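Local atomic coordinates of R.MvaI (Kocuria varians, PDB entry 2OA9), a protein that cuts double-stranded DNA at a short target sequence, acting as a monomeric restriction endonuclease that recognises its site asymmetrically and probably depends on bound metal ions. Residues A[211-216]-A[223-228]; A[91-96]-A[114-119]. All blocks are in the same frame, centred on the assembly; numbering follows the deposited sequence.

Contact 1. Residues A[211-216]-A[223-228]. With CD (cadmium ion), chain L.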
# COMPACT_ATOMS: atom_id res chain seq x y z
N ILE A 211 6.84 -0.62 -11.01
CA ILE A 211 7.72 0.36 -11.67
C ILE A 211 6.91 1.00 -12.78
O ILE A 211 6.40 0.31 -13.65
CB ILE A 211 8.93 -0.34 -12.21
CG1 ILE A 211 9.69 -1.01 -11.08
CG2 ILE A 211 9.80 0.64 -13.03
CD1 ILE A 211 10.83 -1.91 -11.55
N ARG A 212 6.80 2.32 -12.75
CA ARG A 212 6.01 3.07 -13.74
C ARG A 212 6.79 4.32 -14.08
O ARG A 212 6.52 5.42 -13.58
CB ARG A 212 4.61 3.35 -13.18
CG ARG A 212 3.63 3.96 -14.14
CD ARG A 212 2.46 4.62 -13.43
NE ARG A 212 1.18 3.95 -13.65
CZ ARG A 212 0.20 4.37 -14.46
NH1 ARG A 212 0.31 5.46 -15.22
NH2 ARG A 212 -0.92 3.67 -14.52
N ILE A 213 7.76 4.14 -14.94
CA ILE A 213 8.66 5.21 -15.32
C ILE A 213 8.33 5.64 -16.75
O ILE A 213 8.56 4.90 -17.72
CB ILE A 213 10.11 4.78 -15.27
CG1 ILE A 213 10.43 4.04 -13.99
CG2 ILE A 213 11.00 6.02 -15.41
CD1 ILE A 213 11.78 3.39 -13.95
N GLY A 214 7.84 6.85 -16.88
CA GLY A 214 7.48 7.38 -18.17
C GLY A 214 8.47 8.40 -18.66
O GLY A 214 9.54 8.60 -18.11
N ALA A 215 8.06 9.05 -19.74
CA ALA A 215 8.82 10.14 -20.34
C ALA A 215 7.88 11.26 -20.77
O ALA A 215 6.81 11.02 -21.34
CB ALA A 215 9.63 9.62 -21.56
N TYR A 216 8.29 12.49 -20.55
CA TYR A 216 7.53 13.64 -21.04
C TYR A 216 7.51 13.61 -22.57
O TYR A 216 8.51 13.31 -23.20
CB TYR A 216 8.13 14.94 -20.51
CG TYR A 216 7.93 15.12 -19.02
CD1 TYR A 216 6.67 15.35 -18.49
CD2 TYR A 216 9.00 14.99 -18.13
CE1 TYR A 216 6.48 15.51 -17.11
CE2 TYR A 216 8.82 15.15 -16.75
CZ TYR A 216 7.55 15.41 -16.25
OH TYR A 216 7.33 15.56 -14.89
N GLY A 223 11.17 14.14 -23.67
CA GLY A 223 12.07 13.01 -23.75
C GLY A 223 12.69 12.64 -22.40
O GLY A 223 13.34 11.60 -22.29
N LYS A 224 12.46 13.45 -21.37
CA LYS A 224 13.10 13.20 -20.08
C LYS A 224 12.19 12.43 -19.15
O LYS A 224 10.98 12.35 -19.35
CB LYS A 224 13.44 14.51 -19.40
CG LYS A 224 14.42 15.36 -20.22
CD LYS A 224 15.55 15.94 -19.37
CE LYS A 224 16.45 16.86 -20.21
NZ LYS A 224 16.47 18.28 -19.72
N THR A 225 12.76 11.87 -18.08
CA THR A 225 12.03 10.98 -17.19
C THR A 225 10.83 11.63 -16.48
O THR A 225 10.94 12.72 -15.92
CB THR A 225 13.01 10.42 -16.18
OG1 THR A 225 14.04 9.72 -16.89
CG2 THR A 225 12.38 9.41 -15.24
N HIS A 226 9.70 10.94 -16.54
CA HIS A 226 8.49 11.36 -15.83
C HIS A 226 8.11 10.20 -14.93
O HIS A 226 7.61 9.18 -15.39
CB HIS A 226 7.39 11.68 -16.85
CG HIS A 226 6.09 12.09 -16.23
ND1 HIS A 226 4.90 12.03 -16.94
CD2 HIS A 226 5.78 12.60 -15.01
CE1 HIS A 226 3.91 12.44 -16.15
NE2 HIS A 226 4.42 12.79 -14.98
N ASP A 227 8.34 10.33 -13.64
CA ASP A 227 8.19 9.22 -12.72
C ASP A 227 7.65 9.76 -11.40
O ASP A 227 8.25 10.67 -10.85
CB ASP A 227 9.58 8.62 -12.51
CG ASP A 227 9.62 7.43 -11.52
OD1 ASP A 227 8.60 6.80 -11.25
OD2 ASP A 227 10.68 7.07 -10.97
N HIS A 228 6.54 9.22 -10.89
CA HIS A 228 6.00 9.65 -9.59
C HIS A 228 6.49 8.78 -8.42
O HIS A 228 6.11 9.02 -7.27
CB HIS A 228 4.46 9.79 -9.66
CG HIS A 228 4.00 10.87 -10.60
ND1 HIS A 228 3.04 10.67 -11.57
CD2 HIS A 228 4.41 12.15 -10.75
CE1 HIS A 228 2.87 11.79 -12.26
NE2 HIS A 228 3.69 12.71 -11.78
CD CD L . 3.36 14.13 -13.42
O HOH W 1 8.31 4.04 -11.00
O HOH W 2 5.15 7.00 -11.92
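Gly214 and His226 form an antiparallel hydrogen-bonded pair at the end of a beta hairpin, Gly214 N reaching His226 O and His226 N reaching Gly214 O, each over 2.8 Å. The second of these is straight at hydrogen (177°), yet its donor stands above the carbonyl plane of Gly214. Toward the turn, Tyr216 N donates to Lys224 O and Gly223 N to Tyr216 O. Gly223 has backbone angles that a residue with a CB would probably adopt only under strain.

The Tyr216 ring makes an offset stack with the imidazole of His226, planes at 15° and centroids 4.3 Å apart. His226 carries CG anti to its backbone N (chi1 178°), which swings the imidazole onto the Tyr216 ring. His226 CB lies over the centre of that ring, a CH-pi contact of 3.7 Å to the centroid. Replacing Tyr216 by an alanine would remove both contacts and would probably leave the imidazole held here mainly by its metal bond, one face having lost its phenol cover. Ile213 CG2 meets Thr225 CG2; Thr225 OG1 turns to Thr85 and Arg88 of helix 83-91. A cadmium ion is bound by His226 NE2 at 2.3 Å and His228 NE2 at 2.2 Å.

Contact 2. Residues A[91-96]-A[114-119]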
# COMPACT_ATOMS: atom_id res chain seq x y z
N TYR A 91 16.47 -0.70 -20.29
CA TYR A 91 15.64 -1.91 -20.26
C TYR A 91 14.21 -1.70 -20.74
O TYR A 91 13.48 -2.67 -20.91
CB TYR A 91 15.62 -2.55 -18.87
CG TYR A 91 16.99 -2.81 -18.28
CD1 TYR A 91 17.32 -2.29 -17.02
CD2 TYR A 91 17.95 -3.56 -18.94
CE1 TYR A 91 18.59 -2.49 -16.47
CE2 TYR A 91 19.19 -3.78 -18.39
CZ TYR A 91 19.53 -3.23 -17.14
OH TYR A 91 20.77 -3.42 -16.60
N GLY A 92 13.81 -0.46 -20.99
CA GLY A 92 12.43 -0.16 -21.35
C GLY A 92 12.14 -0.33 -22.83
O GLY A 92 12.95 -0.87 -23.57
N LYS A 93 10.99 0.18 -23.26
CA LYS A 93 10.56 0.03 -24.65
C LYS A 93 10.14 1.38 -25.17
O LYS A 93 9.86 2.29 -24.40
CB LYS A 93 9.41 -0.96 -24.77
CG LYS A 93 8.12 -0.53 -24.10
CD LYS A 93 6.92 -1.47 -24.40
CE LYS A 93 5.80 -1.30 -23.39
NZ LYS A 93 4.67 -2.27 -23.60
N LYS A 94 10.09 1.53 -26.49
CA LYS A 94 9.70 2.80 -27.09
C LYS A 94 8.18 2.99 -26.97
O LYS A 94 7.40 2.06 -27.16
CB LYS A 94 10.15 2.86 -28.55
CG LYS A 94 11.62 3.18 -28.76
CD LYS A 94 11.97 3.24 -30.26
N ASP A 95 7.77 4.21 -26.60
CA ASP A 95 6.34 4.55 -26.59
C ASP A 95 5.91 5.16 -27.93
O ASP A 95 6.68 5.15 -28.90
CB ASP A 95 5.97 5.46 -25.39
CG ASP A 95 6.52 6.89 -25.50
OD1 ASP A 95 7.16 7.26 -26.51
OD2 ASP A 95 6.32 7.70 -24.57
N GLU A 96 4.67 5.68 -27.97
CA GLU A 96 4.12 6.32 -29.18
C GLU A 96 5.13 7.24 -29.84
O GLU A 96 5.23 7.31 -31.08
CB GLU A 96 2.90 7.24 -28.89
CG GLU A 96 1.76 6.69 -28.06
CD GLU A 96 1.75 7.21 -26.62
OE1 GLU A 96 0.84 7.97 -26.23
OE2 GLU A 96 2.65 6.83 -25.84
N SER A 114 7.17 -10.94 -19.41
CA SER A 114 6.40 -10.13 -20.36
C SER A 114 7.00 -10.19 -21.76
O SER A 114 8.20 -10.03 -21.98
CB SER A 114 6.30 -8.64 -19.92
OG SER A 114 5.79 -7.79 -20.97
N ASN A 115 6.13 -10.36 -22.74
CA ASN A 115 6.54 -10.29 -24.13
C ASN A 115 6.75 -8.87 -24.66
O ASN A 115 7.14 -8.69 -25.80
CB ASN A 115 5.53 -11.01 -24.99
CG ASN A 115 5.55 -12.49 -24.77
OD1 ASN A 115 6.60 -13.08 -24.49
ND2 ASN A 115 4.38 -13.11 -24.88
N SER A 116 6.49 -7.86 -23.85
CA SER A 116 6.54 -6.50 -24.35
C SER A 116 7.91 -5.87 -24.12
O SER A 116 8.19 -4.82 -24.65
CB SER A 116 5.49 -5.64 -23.66
OG SER A 116 5.73 -5.61 -22.26
N TYR A 117 8.75 -6.52 -23.30
CA TYR A 117 10.09 -6.02 -23.02
C TYR A 117 11.10 -7.09 -23.35
O TYR A 117 10.77 -8.27 -23.36
CB TYR A 117 10.26 -5.63 -21.53
CG TYR A 117 9.39 -4.47 -21.15
CD1 TYR A 117 9.82 -3.18 -21.33
CD2 TYR A 117 8.12 -4.67 -20.64
CE1 TYR A 117 8.99 -2.10 -21.04
CE2 TYR A 117 7.29 -3.59 -20.33
CZ TYR A 117 7.75 -2.32 -20.50
OH TYR A 117 6.94 -1.23 -20.20
N ASN A 118 12.35 -6.68 -23.58
CA ASN A 118 13.42 -7.63 -23.87
C ASN A 118 14.19 -8.08 -22.61
O ASN A 118 15.22 -8.75 -22.71
CB ASN A 118 14.40 -7.02 -24.86
CG ASN A 118 13.76 -6.82 -26.22
OD1 ASN A 118 12.99 -7.67 -26.68
ND2 ASN A 118 14.05 -5.70 -26.87
N TYR A 119 13.66 -7.67 -21.45
CA TYR A 119 14.27 -8.01 -20.14
C TYR A 119 13.18 -8.48 -19.18
O TYR A 119 12.02 -8.07 -19.33
CB TYR A 119 15.05 -6.82 -19.54
CG TYR A 119 16.08 -6.33 -20.51
CD1 TYR A 119 17.34 -6.94 -20.56
CD2 TYR A 119 15.79 -5.39 -21.46
CE1 TYR A 119 18.26 -6.60 -21.50
CE2 TYR A 119 16.75 -5.02 -22.38
CZ TYR A 119 17.95 -5.64 -22.41
OH TYR A 119 18.87 -5.27 -23.38
O HOH W 3 12.86 -3.99 -23.45
O HOH W 4 4.38 -1.79 -20.52
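Tyr91 drives the edge of its ring into the face of Tyr119, an edge-to-face pair with planes at 65° and centroids 5.0 Å apart, although the two segments share no direct hydrogen bond. The touching atom is Tyr91 CD2, which stands 3.6 Å above the Tyr119 ring plane, over its centre. Tyr91 CB and the backbone O of Tyr91 close on the CD2 side of the same ring.

A second aromatic contact is made at Tyr117. Lys93 passes over one face of that ring with CD, while its neighbours lie above the rim, CG 3.5 Å from Tyr117 CE1 and CE 3.4 Å from Tyr117 OH. CG of Lys93 sits between the backbone N and the carbonyl carbon (chi1 66°), and from there the extended chain runs across the phenol to bring NZ beside Ser116 CB. Gly92 meets the Tyr117 ring at its edge. Water joins the segments at two points: one molecule bridges Tyr91 O and Asn118 N, accepting from the latter at 2.7 Å, while another lies 2.6 Å from Tyr117 OH and takes a weak bond from Lys93 NZ. Ser114 OG accepts from Ser116 N in an ST turn.

The contact thus fastens the end of helix 83-91 and strand 93-94 to the loop leading into strand 119-126: Tyr117 OH bonds to His103 N on strand 100-106, and Tyr91 and Tyr119 both rest on Val136 and Ile144 of strands 131-138 and 143-151.

How the contacts relate
Contact 2 closes along the chain before contact 1 opens, and their centres lie 14 Å apart, with nearest atoms about 5 Å from each other. One five-stranded antiparallel sheet connects them: strand 93-94 at its edge pairs with strand 100-106, which pairs with strand 207-215 of the hairpin. Backbone bonds between Lys93 and Ile101 and between Ile213 and Leu102 trace this path. Helix 83-91 gives a second route, since Ile213 packs on it and Tyr91 ends it. Contact 1 holds the cadmium ligands His226 and His228; the Tyr117 side chain in contact 2 is about 9 Å from a different bound cadmium ion. The calcium-binding residues Asp53, Glu58, Ile59, Asp124 and Ile125 belong to neither contact.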